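PDB 6H4F: probable ss-1,3-N-acetylglucosaminyltransferase from Staphylococcus aureus, which is probably a glycosyltransferase, with a GT-A-type family 2 domain joined to a helical region related to the TarS linker domain. Local coordinates for residues D199-I204 / I248-K253; P149-E154 / D165-Y170. All coordinates share one frame; numbering follows the deposited sequence.

Contact 1 (D199-I204 / I248-K253); sequences DQLFTI and INEIYK. With FQ8 ([(2~{R},3~{S},4~{S})-2,3,4,5-tetrakis(oxidanyl)pentyl] [(2~{R},3~{R},4~{S})-2,3,4-tris(oxidanyl)-5-[oxidanyl-[(2~{R},3~{S},4~{S})-2,3,4-tris(oxidanyl)-5-phosphonooxy-pentoxy]phosphoryl]oxy-pentyl] hydrogen phosphate), chain M.
Ile251 lies against Gln200, Leu201 and Ile204, and this apolar packing carries the contact between helices 198-207 and 242-256. Its branches divide the work. CG1, placed beside the backbone N, meets Leu201 CD1 at 4.0 Å; the extended chain then takes Ile251 CD1 to Gln200 CB, also 4.0 Å away. On the other branch, Ile251 CG2 meets Ile204 CG1 at 4.1 Å, the two side chains crossing at about a right angle. Leu201 adds a second grip: its CG stands anti to the backbone N (chi1 171°), and both methyls reach the CB of Glu250, each at 3.8 Å. Beyond CB the glutamate chain bends at chi2 and leads its carboxylate away from Leu201.

The segments run nearly parallel, their axes 7° apart and 9.4 Å at closest approach, and no hydrogen bond crosses between them. Here helix 198-207, set between strands 177-179 and 213-216 of the GT-A-type sheet, meets helix 242-256 of the TarS-linker-like region, an apolar seam between two parts of one chain.

Polar interactions gather at the start of segment 199-204, where FQ8 lies. Asp199 OD1 accepts from the ligand hydroxyl OAK at 3.0 Å, while Gln200 NE2 donates to the same OAK over 3.1 Å at 158°. Tyr274 OH of helix 264-281 bonds Gln200 OE1, so both ends of the amide are held and its rotation is fixed.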
# COMPACT_ATOMS: atom_id res chain seq x y z
N ASP A 199 -19.64 15.54 24.19
CA ASP A 199 -19.67 16.98 24.01
C ASP A 199 -19.85 17.29 22.52
O ASP A 199 -20.64 18.16 22.18
CB ASP A 199 -18.43 17.63 24.63
CG ASP A 199 -17.11 17.17 24.03
OD1 ASP A 199 -17.04 16.00 23.55
OD2 ASP A 199 -16.16 17.99 24.03
N GLN A 200 -19.14 16.58 21.64
CA GLN A 200 -19.33 16.75 20.20
C GLN A 200 -20.80 16.50 19.83
O GLN A 200 -21.39 17.26 19.05
CB GLN A 200 -18.47 15.79 19.37
CG GLN A 200 -16.97 16.06 19.44
CD GLN A 200 -16.23 15.08 18.57
OE1 GLN A 200 -16.52 14.92 17.38
NE2 GLN A 200 -15.29 14.35 19.17
N LEU A 201 -21.39 15.44 20.39
CA LEU A 201 -22.74 15.07 20.03
C LEU A 201 -23.69 16.19 20.44
O LEU A 201 -24.63 16.54 19.70
CB LEU A 201 -23.12 13.74 20.68
CG LEU A 201 -24.59 13.35 20.55
CD1 LEU A 201 -25.02 13.27 19.08
CD2 LEU A 201 -24.86 12.03 21.25
N PHE A 202 -23.46 16.77 21.63
CA PHE A 202 -24.29 17.86 22.11
C PHE A 202 -24.24 19.04 21.14
O PHE A 202 -25.26 19.58 20.77
CB PHE A 202 -23.86 18.29 23.51
CG PHE A 202 -24.77 19.32 24.14
CD1 PHE A 202 -24.59 20.67 23.89
CD2 PHE A 202 -25.81 18.93 24.96
CE1 PHE A 202 -25.44 21.61 24.47
CE2 PHE A 202 -26.64 19.87 25.54
CZ PHE A 202 -26.45 21.21 25.31
N THR A 203 -23.02 19.44 20.76
CA THR A 203 -22.83 20.60 19.90
C THR A 203 -23.45 20.32 18.51
O THR A 203 -24.06 21.21 17.91
CB THR A 203 -21.35 20.96 19.80
OG1 THR A 203 -20.89 21.22 21.14
CG2 THR A 203 -21.11 22.17 18.93
N ILE A 204 -23.28 19.09 18.02
CA ILE A 204 -23.82 18.72 16.74
C ILE A 204 -25.36 18.79 16.81
O ILE A 204 -25.97 19.32 15.91
CB ILE A 204 -23.33 17.31 16.31
CG1 ILE A 204 -21.85 17.31 15.93
CG2 ILE A 204 -24.20 16.74 15.21
CD1 ILE A 204 -21.56 17.85 14.58
N ILE A 248 -20.54 8.21 17.83
CA ILE A 248 -20.28 8.69 16.47
C ILE A 248 -21.53 8.42 15.61
O ILE A 248 -21.94 9.26 14.84
CB ILE A 248 -19.02 8.06 15.86
CG1 ILE A 248 -17.76 8.41 16.67
CG2 ILE A 248 -18.87 8.44 14.40
CD1 ILE A 248 -17.56 9.84 16.94
N ASN A 249 -22.13 7.25 15.78
CA ASN A 249 -23.34 6.88 15.08
C ASN A 249 -24.43 7.92 15.35
O ASN A 249 -25.14 8.32 14.43
CB ASN A 249 -23.78 5.46 15.44
CG ASN A 249 -25.03 5.03 14.72
OD1 ASN A 249 -26.05 4.74 15.36
ND2 ASN A 249 -24.99 5.02 13.40
N GLU A 250 -24.55 8.39 16.60
CA GLU A 250 -25.57 9.39 16.96
C GLU A 250 -25.29 10.72 16.27
O GLU A 250 -26.22 11.44 15.93
CB GLU A 250 -25.64 9.61 18.47
CG GLU A 250 -26.24 8.44 19.25
CD GLU A 250 -27.64 8.03 18.84
OE1 GLU A 250 -28.51 8.93 18.70
OE2 GLU A 250 -27.87 6.81 18.67
N ILE A 251 -24.02 11.06 16.06
CA ILE A 251 -23.65 12.29 15.37
C ILE A 251 -24.18 12.25 13.93
O ILE A 251 -24.83 13.19 13.48
CB ILE A 251 -22.13 12.52 15.44
CG1 ILE A 251 -21.73 12.95 16.85
CG2 ILE A 251 -21.68 13.52 14.38
CD1 ILE A 251 -20.22 13.02 17.08
N TYR A 252 -23.93 11.15 13.22
CA TYR A 252 -24.40 11.02 11.85
C TYR A 252 -25.93 11.04 11.81
O TYR A 252 -26.51 11.67 10.92
CB TYR A 252 -23.82 9.78 11.18
CG TYR A 252 -22.36 9.90 10.79
CD1 TYR A 252 -21.93 10.75 9.80
CD2 TYR A 252 -21.40 9.13 11.42
CE1 TYR A 252 -20.60 10.83 9.43
CE2 TYR A 252 -20.06 9.18 11.06
CZ TYR A 252 -19.66 10.03 10.06
OH TYR A 252 -18.34 10.07 9.71
N LYS A 253 -26.58 10.38 12.76
CA LYS A 253 -28.06 10.37 12.81
C LYS A 253 -28.59 11.80 12.99
O LYS A 253 -29.55 12.17 12.35
CB LYS A 253 -28.59 9.45 13.92
CG LYS A 253 -28.73 7.99 13.48
CD LYS A 253 -28.83 6.99 14.62
CE LYS A 253 -30.00 7.24 15.56
NZ LYS A 253 -30.51 6.00 16.21
OAN FQ8 M . -10.32 21.11 4.10
PBL FQ8 M . -10.21 20.13 5.36
OAO FQ8 M . -9.79 18.71 4.74
OAA FQ8 M . -11.48 20.04 6.11
OAX FQ8 M . -8.96 20.63 6.22
CAS FQ8 M . -8.98 20.67 7.65
CBE FQ8 M . -7.87 21.61 8.13
OAG FQ8 M . -6.61 21.19 7.59
CBJ FQ8 M . -7.80 21.61 9.66
OAL FQ8 M . -8.08 20.32 10.20
CBF FQ8 M . -8.83 22.61 10.17
OAH FQ8 M . -8.42 23.91 9.78
CAU FQ8 M . -8.94 22.51 11.70
OAZ FQ8 M . -7.64 22.58 12.30
PBN FQ8 M . -7.44 23.35 13.70
OAQ FQ8 M . -8.27 24.72 13.55
OAC FQ8 M . -6.01 23.61 13.98
OBB FQ8 M . -8.17 22.49 14.83
CAW FQ8 M . -7.76 21.15 15.09
CBH FQ8 M . -8.83 20.39 15.89
OAJ FQ8 M . -10.13 20.87 15.55
CBK FQ8 M . -8.58 20.58 17.39
OAM FQ8 M . -7.18 20.48 17.65
CBG FQ8 M . -9.32 19.49 18.18
OAI FQ8 M . -8.91 18.21 17.72
CAV FQ8 M . -10.82 19.64 17.97
OBA FQ8 M . -11.51 19.31 19.18
PBM FQ8 M . -12.91 20.02 19.51
OAP FQ8 M . -13.80 19.84 18.18
OAB FQ8 M . -12.72 21.45 19.86
OAY FQ8 M . -13.63 19.17 20.66
CAT FQ8 M . -13.36 17.77 20.82
CBD FQ8 M . -13.06 17.47 22.29
OAF FQ8 M . -13.87 18.30 23.14
CBI FQ8 M . -13.36 16.00 22.59
OAK FQ8 M . -14.53 15.58 21.88
CBC FQ8 M . -12.17 15.12 22.18
OAE FQ8 M . -11.43 15.75 21.14
CAR FQ8 M . -11.27 14.89 23.39
OAD FQ8 M . -10.65 13.60 23.29

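Contact 2 (P149-E154 / D165-Y170). With FQ8 ([(2~{R},3~{S},4~{S})-2,3,4,5-tetrakis(oxidanyl)pentyl] [(2~{R},3~{R},4~{S})-2,3,4-tris(oxidanyl)-5-[oxidanyl-[(2~{R},3~{S},4~{S})-2,3,4-tris(oxidanyl)-5-phosphonooxy-pentoxy]phosphoryl]oxy-pentyl] hydrogen phosphate), chain M.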
# COMPACT_ATOMS: atom_id res chain seq x y z
N PRO A 149 -8.85 24.73 18.67
CA PRO A 149 -9.13 25.09 17.28
C PRO A 149 -8.53 26.45 16.92
O PRO A 149 -8.48 27.35 17.77
CB PRO A 149 -10.66 25.18 17.21
CG PRO A 149 -11.16 24.41 18.40
CD PRO A 149 -10.08 24.51 19.45
N LYS A 150 -8.13 26.60 15.66
CA LYS A 150 -7.51 27.83 15.13
C LYS A 150 -8.23 28.30 13.86
O LYS A 150 -8.53 29.50 13.75
CB LYS A 150 -6.02 27.60 14.88
CG LYS A 150 -5.16 27.42 16.12
CD LYS A 150 -3.74 26.94 15.79
CE LYS A 150 -2.86 26.77 17.01
N ALA A 151 -8.50 27.40 12.91
CA ALA A 151 -9.02 27.81 11.59
C ALA A 151 -10.34 28.56 11.74
O ALA A 151 -10.58 29.50 11.01
CB ALA A 151 -9.17 26.62 10.66
N ILE A 152 -11.19 28.15 12.68
CA ILE A 152 -12.49 28.80 12.89
C ILE A 152 -12.33 30.31 13.16
O ILE A 152 -13.24 31.08 12.86
CB ILE A 152 -13.30 28.11 14.00
CG1 ILE A 152 -14.66 28.77 14.19
CG2 ILE A 152 -12.52 28.06 15.32
CD1 ILE A 152 -15.64 27.93 14.94
N PHE A 153 -11.19 30.74 13.72
CA PHE A 153 -11.00 32.14 14.14
C PHE A 153 -10.18 32.96 13.13
O PHE A 153 -9.96 34.14 13.37
CB PHE A 153 -10.33 32.19 15.51
CG PHE A 153 -11.07 31.38 16.54
CD1 PHE A 153 -12.40 31.65 16.83
CD2 PHE A 153 -10.45 30.32 17.18
CE1 PHE A 153 -13.09 30.89 17.75
CE2 PHE A 153 -11.14 29.56 18.12
CZ PHE A 153 -12.46 29.84 18.40
N GLU A 154 -9.78 32.37 11.99
CA GLU A 154 -8.82 33.00 11.08
C GLU A 154 -9.47 34.06 10.19
O GLU A 154 -8.76 34.79 9.51
CB GLU A 154 -8.09 31.94 10.24
CG GLU A 154 -6.81 31.43 10.91
CD GLU A 154 -6.25 30.12 10.37
OE1 GLU A 154 -5.53 29.43 11.14
OE2 GLU A 154 -6.53 29.80 9.19
N ASP A 165 -17.81 26.58 5.82
CA ASP A 165 -16.88 27.64 5.45
C ASP A 165 -16.13 28.20 6.68
O ASP A 165 -15.04 28.74 6.51
CB ASP A 165 -17.58 28.81 4.74
CG ASP A 165 -16.63 29.66 3.89
OD1 ASP A 165 -15.72 29.07 3.26
OD2 ASP A 165 -16.81 30.92 3.87
N ASN A 166 -16.69 28.07 7.88
CA ASN A 166 -16.05 28.62 9.09
C ASN A 166 -15.53 27.50 10.00
O ASN A 166 -15.27 27.76 11.16
CB ASN A 166 -17.01 29.57 9.81
CG ASN A 166 -17.33 30.79 8.99
OD1 ASN A 166 -18.47 30.97 8.57
ND2 ASN A 166 -16.32 31.62 8.72
N SER A 167 -15.39 26.28 9.48
CA SER A 167 -14.67 25.19 10.15
C SER A 167 -15.30 24.81 11.50
O SER A 167 -14.57 24.39 12.40
CB SER A 167 -13.21 25.54 10.37
OG SER A 167 -12.61 25.91 9.15
N ILE A 168 -16.63 24.86 11.60
CA ILE A 168 -17.27 24.67 12.89
C ILE A 168 -17.18 23.21 13.34
O ILE A 168 -17.10 22.95 14.54
CB ILE A 168 -18.71 25.21 12.90
CG1 ILE A 168 -18.73 26.70 12.53
CG2 ILE A 168 -19.36 24.97 14.26
CD1 ILE A 168 -20.10 27.33 12.59
N PHE A 169 -17.14 22.25 12.39
CA PHE A 169 -17.02 20.83 12.75
C PHE A 169 -15.62 20.52 13.29
O PHE A 169 -15.39 19.44 13.82
CB PHE A 169 -17.40 19.93 11.57
CG PHE A 169 -18.88 19.65 11.41
CD1 PHE A 169 -19.82 20.28 12.19
CD2 PHE A 169 -19.33 18.79 10.41
CE1 PHE A 169 -21.17 20.00 12.04
CE2 PHE A 169 -20.68 18.51 10.27
CZ PHE A 169 -21.60 19.10 11.09
N TYR A 170 -14.69 21.49 13.22
CA TYR A 170 -13.40 21.34 13.85
C TYR A 170 -13.34 22.05 15.22
O TYR A 170 -12.27 22.13 15.84
CB TYR A 170 -12.30 21.86 12.93
CG TYR A 170 -12.11 21.01 11.69
CD1 TYR A 170 -11.45 19.82 11.78
CD2 TYR A 170 -12.57 21.41 10.44
CE1 TYR A 170 -11.24 19.02 10.66
CE2 TYR A 170 -12.38 20.63 9.32
CZ TYR A 170 -11.71 19.43 9.43
OH TYR A 170 -11.49 18.63 8.33
OAN FQ8 M . -10.32 21.11 4.10
PBL FQ8 M . -10.21 20.13 5.36
OAO FQ8 M . -9.79 18.71 4.74
OAA FQ8 M . -11.48 20.04 6.11
OAX FQ8 M . -8.96 20.63 6.22
CAS FQ8 M . -8.98 20.67 7.65
CBE FQ8 M . -7.87 21.61 8.13
OAG FQ8 M . -6.61 21.19 7.59
CBJ FQ8 M . -7.80 21.61 9.66
OAL FQ8 M . -8.08 20.32 10.20
CBF FQ8 M . -8.83 22.61 10.17
OAH FQ8 M . -8.42 23.91 9.78
CAU FQ8 M . -8.94 22.51 11.70
OAZ FQ8 M . -7.64 22.58 12.30
PBN FQ8 M . -7.44 23.35 13.70
OAQ FQ8 M . -8.27 24.72 13.55
OAC FQ8 M . -6.01 23.61 13.98
OBB FQ8 M . -8.17 22.49 14.83
CAW FQ8 M . -7.76 21.15 15.09
CBH FQ8 M . -8.83 20.39 15.89
OAJ FQ8 M . -10.13 20.87 15.55
CBK FQ8 M . -8.58 20.58 17.39
OAM FQ8 M . -7.18 20.48 17.65
CBG FQ8 M . -9.32 19.49 18.18
OAI FQ8 M . -8.91 18.21 17.72
CAV FQ8 M . -10.82 19.64 17.97
OBA FQ8 M . -11.51 19.31 19.18
PBM FQ8 M . -12.91 20.02 19.51
OAP FQ8 M . -13.80 19.84 18.18
OAB FQ8 M . -12.72 21.45 19.86
OAY FQ8 M . -13.63 19.17 20.66
CAT FQ8 M . -13.36 17.77 20.82
CBD FQ8 M . -13.06 17.47 22.29
OAF FQ8 M . -13.87 18.30 23.14
CBI FQ8 M . -13.36 16.00 22.59
OAK FQ8 M . -14.53 15.58 21.88
CBC FQ8 M . -12.17 15.12 22.18
OAE FQ8 M . -11.43 15.75 21.14
CAR FQ8 M . -11.27 14.89 23.39
OAD FQ8 M . -10.65 13.60 23.29
O HOH W 1 -13.86 31.15 9.97
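Ile152 presses its side chain against the backbone carbonyl of Asn166, joining the 3-10 turn 151-153 to the chain that leads into the 3-10 turn 168-170, both within the long loop between strands 134-142 and 177-179 of the GT-A-type domain. This is the tight side. CG1 of Ile152 stands 3.3 Å from Asn166 O, and the same oxygen receives a CA-H...O contact from Ile152 CA. The torsion that sets CG1 anti to the backbone N (chi1 -179°) sends the chain along this carbonyl and on to Ile168, whose CG1 meets Ile152 CD1 at 4.1 Å. Ile136 and Ile215, on strands of the sheet, pack on Ile152 as well. Pro149 closes the other end, its ring CG 3.6 Å from Tyr170 O.

Contacts are looser round Ser167, whose CB faces Ile152 N at 4.0 Å and whose OG comes near Ala151 CB. No direct hydrogen bond spans the segments; instead a water donates to Ile152 O and accepts from Asn166 ND2, while Asn166 OD1 is held by Asp162 N.

Toward FQ8 the two segments offer polar groups. The amides of Lys150 and Ala151 converge on one phosphate oxygen, OAQ, both at 2.8 Å and nearly straight (165° and 173°). Tyr170 lays one ring face along the ligand, with OAL 3.4 Å above the plane and offset toward the rim, and its OH donates to OAA of the terminal phosphate over 2.6 Å.

Contact 2 closes before contact 1 opens along the chain, and their centres lie 18 Å apart. Both segments of contact 2 belong to the loop between strands 134-142 and 177-179, whereas contact 1 pairs helix 198-207 with helix 242-256 of the linker-like region. They meet directly where Ile204 touches the Phe169 ring, the 3.3 Å between CD1 and CE1 being doubtfully short. Helix 264-281 serves both: Tyr274 touches contact 1, and Arg277 reaches both Gln200 and Tyr170. FQ8 spans the pair, one end at helix 198-207 and the other beside Tyr170, so the ligand's site is assembled from the GT-A-type part together with helix 264-281, whose Arg277 and Arg280 also bond the ligand.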